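Local coordinates for protein putative nucleotide sugar epimerase/ dehydratase (Bordetella bronchiseptica, PDB 2Q1S) that binds NADH in a Rossmann fold and probably acts as a nucleotide-sugar epimerase or dehydratase in the biosynthesis of lipopolysaccharide O-antigen, at residues A[100-112]-A[121-133]. Numbering follows the deposited sequence.
With NAI (1,4-dihydronicotinamide adenine dinucleotide), chain B.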
ATOM      1  N   TYR A 100       1.508  -5.476  26.681  1.00 35.79           N
ATOM      2  CA  TYR A 100       0.244  -4.860  26.311  1.00 35.25           C
ATOM      3  C   TYR A 100      -0.836  -5.878  26.060  1.00 34.69           C
ATOM      4  O   TYR A 100      -0.633  -6.897  25.376  1.00 35.74           O
ATOM      5  CB  TYR A 100       0.395  -4.022  25.029  1.00 35.70           C
ATOM      6  CG  TYR A 100       1.513  -3.006  25.141  1.00 35.88           C
ATOM      7  CD1 TYR A 100       1.312  -1.765  25.801  1.00 36.36           C
ATOM      8  CD2 TYR A 100       2.779  -3.270  24.596  1.00 36.70           C
ATOM      9  CE1 TYR A 100       2.369  -0.832  25.961  1.00 36.39           C
ATOM     10  CE2 TYR A 100       3.822  -2.325  24.726  1.00 37.46           C
ATOM     11  CZ  TYR A 100       3.603  -1.127  25.393  1.00 38.24           C
ATOM     12  OH  TYR A 100       4.666  -0.242  25.478  1.00 40.96           O
ATOM     13  N   ASP A 101      -1.997  -5.612  26.619  1.00 33.74           N
ATOM     14  CA  ASP A 101      -3.183  -6.386  26.348  1.00 33.81           C
ATOM     15  C   ASP A 101      -3.888  -5.921  25.079  1.00 34.61           C
ATOM     16  O   ASP A 101      -4.475  -6.730  24.364  1.00 34.46           O
ATOM     17  CB  ASP A 101      -4.122  -6.311  27.552  1.00 32.98           C
ATOM     18  CG  ASP A 101      -3.464  -6.813  28.800  1.00 33.79           C
ATOM     19  OD1 ASP A 101      -3.103  -7.999  28.839  1.00 33.33           O
ATOM     20  OD2 ASP A 101      -3.263  -5.991  29.713  1.00 33.65           O
ATOM     21  N   TYR A 102      -3.872  -4.616  24.859  1.00 34.36           N
ATOM     22  CA  TYR A 102      -4.557  -3.998  23.706  1.00 34.52           C
ATOM     23  C   TYR A 102      -3.714  -2.943  23.119  1.00 35.21           C
ATOM     24  O   TYR A 102      -2.984  -2.229  23.818  1.00 35.07           O
ATOM     25  CB  TYR A 102      -5.925  -3.418  24.110  1.00 35.18           C
ATOM     26  CG  TYR A 102      -6.870  -4.473  24.607  1.00 32.70           C
ATOM     27  CD1 TYR A 102      -7.570  -5.287  23.709  1.00 36.97           C
ATOM     28  CD2 TYR A 102      -7.043  -4.725  25.986  1.00 35.61           C
ATOM     29  CE1 TYR A 102      -8.411  -6.292  24.127  1.00 35.30           C
ATOM     30  CE2 TYR A 102      -7.885  -5.738  26.437  1.00 35.99           C
ATOM     31  CZ  TYR A 102      -8.608  -6.536  25.511  1.00 35.00           C
ATOM     32  OH  TYR A 102      -9.448  -7.550  25.940  1.00 35.63           O
ATOM     33  N   VAL A 103      -3.749  -2.868  21.788  1.00 34.79           N
ATOM     34  CA  VAL A 103      -3.106  -1.769  21.072  1.00 36.14           C
ATOM     35  C   VAL A 103      -4.143  -1.134  20.176  1.00 36.33           C
ATOM     36  O   VAL A 103      -4.881  -1.828  19.518  1.00 37.21           O
ATOM     37  CB  VAL A 103      -1.893  -2.279  20.192  1.00 34.89           C
ATOM     38  CG1 VAL A 103      -1.387  -1.202  19.201  1.00 37.07           C
ATOM     39  CG2 VAL A 103      -0.776  -2.799  21.064  1.00 37.33           C
ATOM     40  N   PHE A 104      -4.245   0.183  20.240  1.00 35.84           N
ATOM     41  CA  PHE A 104      -5.091   0.980  19.315  1.00 36.16           C
ATOM     42  C   PHE A 104      -4.159   1.764  18.416  1.00 36.43           C
ATOM     43  O   PHE A 104      -3.361   2.512  18.907  1.00 35.24           O
ATOM     44  CB  PHE A 104      -6.001   1.936  20.094  1.00 36.01           C
ATOM     45  CG  PHE A 104      -7.003   1.236  20.966  1.00 36.11           C
ATOM     46  CD1 PHE A 104      -6.671   0.849  22.278  1.00 36.87           C
ATOM     47  CD2 PHE A 104      -8.267   0.886  20.482  1.00 35.06           C
ATOM     48  CE1 PHE A 104      -7.585   0.191  23.101  1.00 35.79           C
ATOM     49  CE2 PHE A 104      -9.212   0.251  21.310  1.00 36.92           C
ATOM     50  CZ  PHE A 104      -8.850  -0.135  22.621  1.00 36.14           C
ATOM     51  N   HIS A 105      -4.234   1.516  17.092  1.00 36.19           N
ATOM     52  CA  HIS A 105      -3.389   2.216  16.149  1.00 36.49           C
ATOM     53  C   HIS A 105      -4.191   3.285  15.404  1.00 35.58           C
ATOM     54  O   HIS A 105      -4.991   2.918  14.479  1.00 36.42           O
ATOM     55  CB  HIS A 105      -2.761   1.183  15.190  1.00 37.89           C
ATOM     56  CG  HIS A 105      -2.007   1.839  14.086  1.00 38.76           C
ATOM     57  ND1 HIS A 105      -1.409   3.066  14.232  1.00 41.51           N
ATOM     58  CD2 HIS A 105      -1.827   1.472  12.793  1.00 38.36           C
ATOM     59  CE1 HIS A 105      -0.862   3.433  13.074  1.00 38.87           C
ATOM     60  NE2 HIS A 105      -1.108   2.475  12.190  1.00 38.19           N
ATOM     61  N   LEU A 106      -4.102   4.513  15.933  1.00 37.06           N
ATOM     62  CA  LEU A 106      -4.866   5.669  15.420  1.00 39.80           C
ATOM     63  C   LEU A 106      -4.049   6.683  14.658  1.00 39.37           C
ATOM     64  O   LEU A 106      -4.570   7.713  14.245  1.00 40.66           O
ATOM     65  CB  LEU A 106      -5.650   6.378  16.558  1.00 40.38           C
ATOM     66  CG  LEU A 106      -6.382   5.430  17.504  1.00 41.83           C
ATOM     67  CD1 LEU A 106      -7.021   6.321  18.600  1.00 44.91           C
ATOM     68  CD2 LEU A 106      -7.397   4.591  16.815  1.00 42.08           C
ATOM     69  N   ALA A 107      -2.731   6.504  14.544  1.00 37.99           N
ATOM     70  CA  ALA A 107      -1.915   7.501  13.888  1.00 39.30           C
ATOM     71  C   ALA A 107      -2.328   7.609  12.392  1.00 38.16           C
ATOM     72  O   ALA A 107      -2.811   6.666  11.743  1.00 39.07           O
ATOM     73  CB  ALA A 107      -0.466   7.195  14.038  1.00 39.16           C
ATOM     74  N   THR A 108      -2.177   8.848  11.918  1.00 37.18           N
ATOM     75  CA  THR A 108      -2.396   9.138  10.495  1.00 37.16           C
ATOM     76  C   THR A 108      -1.636  10.425  10.191  1.00 36.04           C
ATOM     77  O   THR A 108      -1.048  11.077  11.051  1.00 36.82           O
ATOM     78  CB  THR A 108      -3.875   9.251  10.131  1.00 38.43           C
ATOM     79  OG1 THR A 108      -4.022   9.137   8.700  1.00 38.53           O
ATOM     80  CG2 THR A 108      -4.508  10.570  10.601  1.00 39.87           C
ATOM     81  N   TYR A 109      -1.621  10.710   8.885  1.00 36.77           N
ATOM     82  CA  TYR A 109      -1.120  11.971   8.379  1.00 36.46           C
ATOM     83  C   TYR A 109      -2.319  12.866   7.996  1.00 37.18           C
ATOM     84  O   TYR A 109      -3.049  12.611   7.059  1.00 38.71           O
ATOM     85  CB  TYR A 109      -0.179  11.745   7.194  1.00 35.78           C
ATOM     86  CG  TYR A 109       0.515  13.021   6.789  1.00 36.33           C
ATOM     87  CD1 TYR A 109       1.451  13.634   7.636  1.00 36.64           C
ATOM     88  CD2 TYR A 109       0.264  13.630   5.543  1.00 37.55           C
ATOM     89  CE1 TYR A 109       2.116  14.803   7.269  1.00 37.99           C
ATOM     90  CE2 TYR A 109       0.912  14.810   5.151  1.00 36.89           C
ATOM     91  CZ  TYR A 109       1.874  15.405   6.005  1.00 35.37           C
ATOM     92  OH  TYR A 109       2.528  16.548   5.650  1.00 35.93           O
ATOM     93  N   HIS A 110      -2.579  13.857   8.852  1.00 38.56           N
ATOM     94  CA  HIS A 110      -3.879  14.544   8.780  1.00 38.81           C
ATOM     95  C   HIS A 110      -3.807  15.658   7.729  1.00 38.23           C
ATOM     96  O   HIS A 110      -3.052  16.597   7.904  1.00 38.29           O
ATOM     97  CB  HIS A 110      -4.224  15.154  10.148  1.00 40.10           C
ATOM     98  CG  HIS A 110      -5.630  15.620  10.259  1.00 39.79           C
ATOM     99  ND1 HIS A 110      -6.125  16.689   9.540  1.00 42.07           N
ATOM    100  CD2 HIS A 110      -6.648  15.171  11.023  1.00 43.85           C
ATOM    101  CE1 HIS A 110      -7.409  16.832   9.812  1.00 42.56           C
ATOM    102  NE2 HIS A 110      -7.742  15.944  10.733  1.00 41.35           N
ATOM    103  N   GLY A 111      -4.581  15.578   6.642  1.00 39.65           N
ATOM    104  CA  GLY A 111      -5.504  14.530   6.222  1.00 39.27           C
ATOM    105  C   GLY A 111      -5.419  14.455   4.696  1.00 38.58           C
ATOM    106  O   GLY A 111      -4.320  14.520   4.150  1.00 38.60           O
ATOM    107  N   ASN A 112      -6.564  14.353   4.034  1.00 38.89           N
ATOM    108  CA  ASN A 112      -6.588  14.292   2.559  1.00 38.52           C
ATOM    109  C   ASN A 112      -5.740  15.369   1.891  1.00 38.20           C
ATOM    110  O   ASN A 112      -4.854  15.082   1.078  1.00 36.52           O
ATOM    111  CB  ASN A 112      -8.023  14.330   1.996  1.00 40.39           C
ATOM    112  CG  ASN A 112      -8.770  13.090   2.299  1.00 46.50           C
ATOM    113  OD1 ASN A 112      -8.552  12.046   1.677  1.00 50.93           O
ATOM    114  ND2 ASN A 112      -9.668  13.173   3.273  1.00 53.80           N
ATOM    115  N   ALA A 121       5.539  12.614   2.999  1.00 33.31           N
ATOM    116  CA  ALA A 121       5.173  12.845   4.398  1.00 33.90           C
ATOM    117  C   ALA A 121       3.972  11.970   4.784  1.00 34.21           C
ATOM    118  O   ALA A 121       3.950  11.388   5.887  1.00 35.45           O
ATOM    119  CB  ALA A 121       4.835  14.311   4.610  1.00 33.84           C
ATOM    120  N   ASP A 122       2.985  11.799   3.887  1.00 33.04           N
ATOM    121  CA  ASP A 122       1.887  10.924   4.165  1.00 33.29           C
ATOM    122  C   ASP A 122       2.385   9.488   4.353  1.00 33.30           C
ATOM    123  O   ASP A 122       2.012   8.827   5.308  1.00 35.51           O
ATOM    124  CB  ASP A 122       0.845  10.946   3.055  1.00 32.97           C
ATOM    125  CG  ASP A 122      -0.252   9.915   3.320  1.00 34.71           C
ATOM    126  OD1 ASP A 122      -1.167  10.252   4.123  1.00 35.14           O
ATOM    127  OD2 ASP A 122      -0.191   8.800   2.778  1.00 35.14           O
ATOM    128  N   HIS A 123       3.281   9.042   3.476  1.00 33.34           N
ATOM    129  CA  HIS A 123       3.640   7.643   3.518  1.00 33.33           C
ATOM    130  C   HIS A 123       4.319   7.318   4.855  1.00 32.61           C
ATOM    131  O   HIS A 123       4.016   6.292   5.481  1.00 33.80           O
ATOM    132  CB  HIS A 123       4.585   7.375   2.337  1.00 33.71           C
ATOM    133  CG  HIS A 123       4.961   5.942   2.249  1.00 36.76           C
ATOM    134  ND1 HIS A 123       4.152   5.006   1.624  1.00 42.25           N
ATOM    135  CD2 HIS A 123       6.021   5.283   2.739  1.00 38.46           C
ATOM    136  CE1 HIS A 123       4.724   3.821   1.731  1.00 41.44           C
ATOM    137  NE2 HIS A 123       5.835   3.958   2.450  1.00 35.72           N
ATOM    138  N   GLU A 124       5.251   8.199   5.256  1.00 33.00           N
ATOM    139  CA  GLU A 124       6.019   7.962   6.503  1.00 35.01           C
ATOM    140  C   GLU A 124       5.094   7.871   7.704  1.00 35.56           C
ATOM    141  O   GLU A 124       5.295   7.018   8.589  1.00 36.52           O
ATOM    142  CB  GLU A 124       7.004   9.102   6.705  1.00 35.73           C
ATOM    143  CG  GLU A 124       7.714   9.025   8.047  1.00 38.60           C
ATOM    144  CD  GLU A 124       8.692   7.858   8.189  1.00 42.26           C
ATOM    145  OE1 GLU A 124       9.191   7.276   7.192  1.00 41.98           O
ATOM    146  OE2 GLU A 124       9.037   7.570   9.358  1.00 46.96           O
ATOM    147  N   ASN A 125       4.057   8.707   7.728  1.00 35.84           N
ATOM    148  CA  ASN A 125       3.174   8.815   8.905  1.00 35.42           C
ATOM    149  C   ASN A 125       1.811   8.168   8.777  1.00 36.41           C
ATOM    150  O   ASN A 125       0.965   8.298   9.682  1.00 37.39           O
ATOM    151  CB  ASN A 125       3.049  10.310   9.225  1.00 34.49           C
ATOM    152  CG  ASN A 125       4.391  10.912   9.565  1.00 36.91           C
ATOM    153  OD1 ASN A 125       4.974  10.610  10.612  1.00 38.18           O
ATOM    154  ND2 ASN A 125       4.943  11.709   8.649  1.00 37.37           N
ATOM    155  N   ASN A 126       1.607   7.397   7.700  1.00 35.22           N
ATOM    156  CA  ASN A 126       0.293   6.836   7.398  1.00 34.46           C
ATOM    157  C   ASN A 126       0.345   5.390   6.848  1.00 35.21           C
ATOM    158  O   ASN A 126      -0.600   4.639   7.017  1.00 37.68           O
ATOM    159  CB  ASN A 126      -0.470   7.790   6.465  1.00 36.78           C
ATOM    160  CG  ASN A 126      -1.968   7.805   6.692  1.00 36.07           C
ATOM    161  OD1 ASN A 126      -2.525   7.119   7.561  1.00 37.22           O
ATOM    162  ND2 ASN A 126      -2.633   8.653   5.919  1.00 37.25           N
ATOM    163  N   THR A 127       1.430   5.053   6.116  1.00 33.73           N
ATOM    164  CA  THR A 127       1.557   3.699   5.595  1.00 34.35           C
ATOM    165  C   THR A 127       2.619   2.957   6.398  1.00 33.93           C
ATOM    166  O   THR A 127       2.354   1.848   6.916  1.00 35.01           O
ATOM    167  CB  THR A 127       1.936   3.690   4.092  1.00 34.16           C
ATOM    168  OG1 THR A 127       0.811   4.165   3.313  1.00 34.47           O
ATOM    169  CG2 THR A 127       2.251   2.270   3.571  1.00 35.01           C
ATOM    170  N   LEU A 128       3.793   3.554   6.495  1.00 33.75           N
ATOM    171  CA  LEU A 128       4.907   2.847   7.132  1.00 34.23           C
ATOM    172  C   LEU A 128       4.667   2.649   8.624  1.00 34.91           C
ATOM    173  O   LEU A 128       5.156   1.685   9.207  1.00 36.38           O
ATOM    174  CB  LEU A 128       6.213   3.593   6.841  1.00 34.90           C
ATOM    175  CG  LEU A 128       7.486   2.969   7.362  1.00 35.81           C
ATOM    176  CD1 LEU A 128       7.828   1.665   6.586  1.00 36.76           C
ATOM    177  CD2 LEU A 128       8.612   3.975   7.277  1.00 38.57           C
ATOM    178  N   THR A 129       3.892   3.561   9.195  1.00 36.07           N
ATOM    179  CA  THR A 129       3.516   3.455  10.626  1.00 37.13           C
ATOM    180  C   THR A 129       2.889   2.070  10.887  1.00 36.11           C
ATOM    181  O   THR A 129       3.315   1.340  11.801  1.00 37.61           O
ATOM    182  CB  THR A 129       2.451   4.526  10.921  1.00 37.56           C
ATOM    183  OG1 THR A 129       1.505   4.544   9.830  1.00 37.99           O
ATOM    184  CG2 THR A 129       3.079   5.874  11.100  1.00 39.40           C
ATOM    185  N   THR A 130       1.880   1.694  10.110  1.00 35.06           N
ATOM    186  CA  THR A 130       1.186   0.434  10.312  1.00 35.92           C
ATOM    187  C   THR A 130       2.101  -0.771  10.127  1.00 35.99           C
ATOM    188  O   THR A 130       2.100  -1.719  10.937  1.00 36.11           O
ATOM    189  CB  THR A 130      -0.018   0.344   9.375  1.00 37.55           C
ATOM    190  OG1 THR A 130      -0.804   1.535   9.553  1.00 36.93           O
ATOM    191  CG2 THR A 130      -0.862  -0.895   9.693  1.00 36.30           C
ATOM    192  N   LEU A 131       2.877  -0.758   9.040  1.00 34.48           N
ATOM    193  CA  LEU A 131       3.748  -1.896   8.738  1.00 34.04           C
ATOM    194  C   LEU A 131       4.784  -2.099   9.870  1.00 34.48           C
ATOM    195  O   LEU A 131       4.969  -3.243  10.322  1.00 35.34           O
ATOM    196  CB  LEU A 131       4.461  -1.624   7.387  1.00 34.10           C
ATOM    197  CG  LEU A 131       5.356  -2.809   7.015  1.00 33.85           C
ATOM    198  CD1 LEU A 131       4.564  -4.105   6.873  1.00 36.14           C
ATOM    199  CD2 LEU A 131       6.099  -2.442   5.705  1.00 35.51           C
ATOM    200  N   LYS A 132       5.482  -1.042  10.266  1.00 34.37           N
ATOM    201  CA  LYS A 132       6.538  -1.187  11.273  1.00 34.91           C
ATOM    202  C   LYS A 132       5.946  -1.579  12.633  1.00 35.54           C
ATOM    203  O   LYS A 132       6.537  -2.376  13.359  1.00 37.02           O
ATOM    204  CB  LYS A 132       7.403   0.048  11.369  1.00 35.36           C
ATOM    205  CG  LYS A 132       8.154   0.287  10.039  1.00 37.25           C
ATOM    206  CD  LYS A 132       9.191   1.391  10.153  1.00 37.48           C
ATOM    207  CE  LYS A 132      10.471   0.997  10.902  1.00 40.78           C
ATOM    208  NZ  LYS A 132      11.497   2.074  10.911  1.00 41.53           N
ATOM    209  N   LEU A 133       4.779  -1.030  12.944  1.00 35.52           N
ATOM    210  CA  LEU A 133       4.125  -1.403  14.200  1.00 36.61           C
ATOM    211  C   LEU A 133       3.804  -2.876  14.189  1.00 36.13           C
ATOM    212  O   LEU A 133       4.138  -3.633  15.136  1.00 37.66           O
ATOM    213  CB  LEU A 133       2.864  -0.539  14.385  1.00 35.98           C
ATOM    214  CG  LEU A 133       2.068  -0.935  15.656  1.00 36.79           C
ATOM    215  CD1 LEU A 133       2.815  -0.700  16.971  1.00 36.87           C
ATOM    216  CD2 LEU A 133       0.740  -0.214  15.645  1.00 39.70           C
TER
HETATM  217  PA  NAI B 358      -5.486  13.341  14.403  1.00 26.26           P
HETATM  218  O1A NAI B 358      -4.594  13.929  13.370  1.00 27.38           O
HETATM  219  O2A NAI B 358      -6.022  14.248  15.535  1.00 27.58           O
HETATM  220  O5B NAI B 358      -4.868  12.080  15.045  1.00 24.32           O
HETATM  221  C5B NAI B 358      -3.769  11.338  14.505  1.00 25.68           C
HETATM  222  C4B NAI B 358      -2.605  11.312  15.479  1.00 25.86           C
HETATM  223  O4B NAI B 358      -1.526  10.602  14.881  1.00 25.52           O
HETATM  224  C3B NAI B 358      -2.099  12.745  15.793  1.00 27.51           C
HETATM  225  O3B NAI B 358      -2.025  12.933  17.217  1.00 26.53           O
HETATM  226  C2B NAI B 358      -0.694  12.743  15.210  1.00 26.06           C
HETATM  227  O2B NAI B 358       0.310  13.564  15.882  1.00 27.11           O
HETATM  228  C1B NAI B 358      -0.314  11.264  15.307  1.00 24.21           C
HETATM  229  N9A NAI B 358       0.790  10.859  14.454  1.00 24.91           N
HETATM  230  C8A NAI B 358       1.046  11.275  13.176  1.00 24.42           C
HETATM  231  N7A NAI B 358       2.127  10.639  12.720  1.00 23.62           N
HETATM  232  C5A NAI B 358       2.594   9.787  13.675  1.00 25.90           C
HETATM  233  C6A NAI B 358       3.701   8.833  13.832  1.00 25.81           C
HETATM  234  N6A NAI B 358       4.600   8.596  12.871  1.00 25.19           N
HETATM  235  N1A NAI B 358       3.833   8.140  15.006  1.00 25.88           N
HETATM  236  C2A NAI B 358       2.933   8.371  16.000  1.00 25.34           C
HETATM  237  N3A NAI B 358       1.886   9.211  15.958  1.00 25.66           N
HETATM  238  C4A NAI B 358       1.655   9.948  14.814  1.00 25.41           C
HETATM  239  O3  NAI B 358      -6.732  12.799  13.558  1.00 25.79           O
HETATM  240  PN  NAI B 358      -8.007  11.917  14.048  1.00 27.64           P
HETATM  241  O1N NAI B 358      -9.201  12.409  13.399  1.00 29.13           O
HETATM  242  O2N NAI B 358      -7.865  11.769  15.541  1.00 28.29           O
HETATM  243  O5D NAI B 358      -7.609  10.453  13.429  1.00 28.03           O
HETATM  244  C5D NAI B 358      -7.440   9.291  14.260  1.00 28.88           C
HETATM  245  C4D NAI B 358      -7.551   8.066  13.350  1.00 26.97           C
HETATM  246  O4D NAI B 358      -8.863   7.993  12.845  1.00 26.65           O
HETATM  247  C3D NAI B 358      -6.679   8.175  12.099  1.00 26.52           C
HETATM  248  O3D NAI B 358      -6.105   6.882  11.867  1.00 24.17           O
HETATM  249  C2D NAI B 358      -7.634   8.576  11.017  1.00 28.71           C
HETATM  250  O2D NAI B 358      -7.165   8.151   9.709  1.00 27.69           O
HETATM  251  C1D NAI B 358      -8.885   7.841  11.410  1.00 30.17           C
HETATM  252  N1N NAI B 358     -10.094   8.414  10.880  1.00 30.03           N
HETATM  253  C2N NAI B 358     -10.622   9.591  11.350  1.00 32.97           C
HETATM  254  C3N NAI B 358     -11.809  10.103  10.833  1.00 29.63           C
HETATM  255  C7N NAI B 358     -12.402  11.418  11.330  1.00 31.26           C
HETATM  256  O7N NAI B 358     -13.456  11.795  10.846  1.00 31.06           O
HETATM  257  N7N NAI B 358     -11.728  12.069  12.311  1.00 32.02           N
HETATM  258  C4N NAI B 358     -12.526   9.377   9.844  1.00 31.53           C
HETATM  259  C5N NAI B 358     -11.968   8.140   9.408  1.00 31.23           C
HETATM  260  C6N NAI B 358     -10.779   7.677   9.968  1.00 33.46           C
HETATM  261  O   HOH W   1      -1.025   4.907  10.364  1.00 32.91           O
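H105 and T130 join strand 102-105 of the Rossmann fold to helix 128-133, which runs back nearly antiparallel to it (161°, axes 11.0 Å apart at closest), the return half of a parallel beta-alpha-beta crossover toward strand 145-151. Two side-chain hydrogen bonds span the contact. H105 NE2 and T130 OG1 are 2.8 Å apart, the hydroxyl lying in the plane of the imidazole at its edge; CG of H105, anti to the backbone N (chi1 173°), carries the ring toward the helix. T108 OG1 donates to N126 OD1 (2.8 Å), approaching from above the amide's carbonyl plane rather than along a lone pair. The same amide is steadied from its other end, where ND2 gives a nearly straight bond (174°) to the syn side of D122 OD1; the second carboxylate oxygen of D122 is bonded to S184 of helix 180-199. Packing extends the contact both ways. L133 CD2 sits over one face of the H105 ring, a CH-pi contact 4.2 Å from the centroid, and also reaches V103 CG1. Beyond the strand, one face of the Y109 ring lies over the backbone of the preceding helix at A121 and D122, with A121 C over its centre and A121 CB 3.4 Å from Y109 OH. A water bridges A107 O, which accepts from it, and T129 OG1, linking the loop after strand 102-105 to the helix that starts at L128. NADH runs along the loop, and its adenine reaches the helices at N125 and T129: A107 CB packs on the adenine, T108 borders the nicotinamide ribose beside Y181, and T129 CG2 approaches the adenine amino group. N125 places its amide between helix and cofactor, ND2 bonding back to A121 O while OD1 accepts from N6A of the adenine at 3.0 Å.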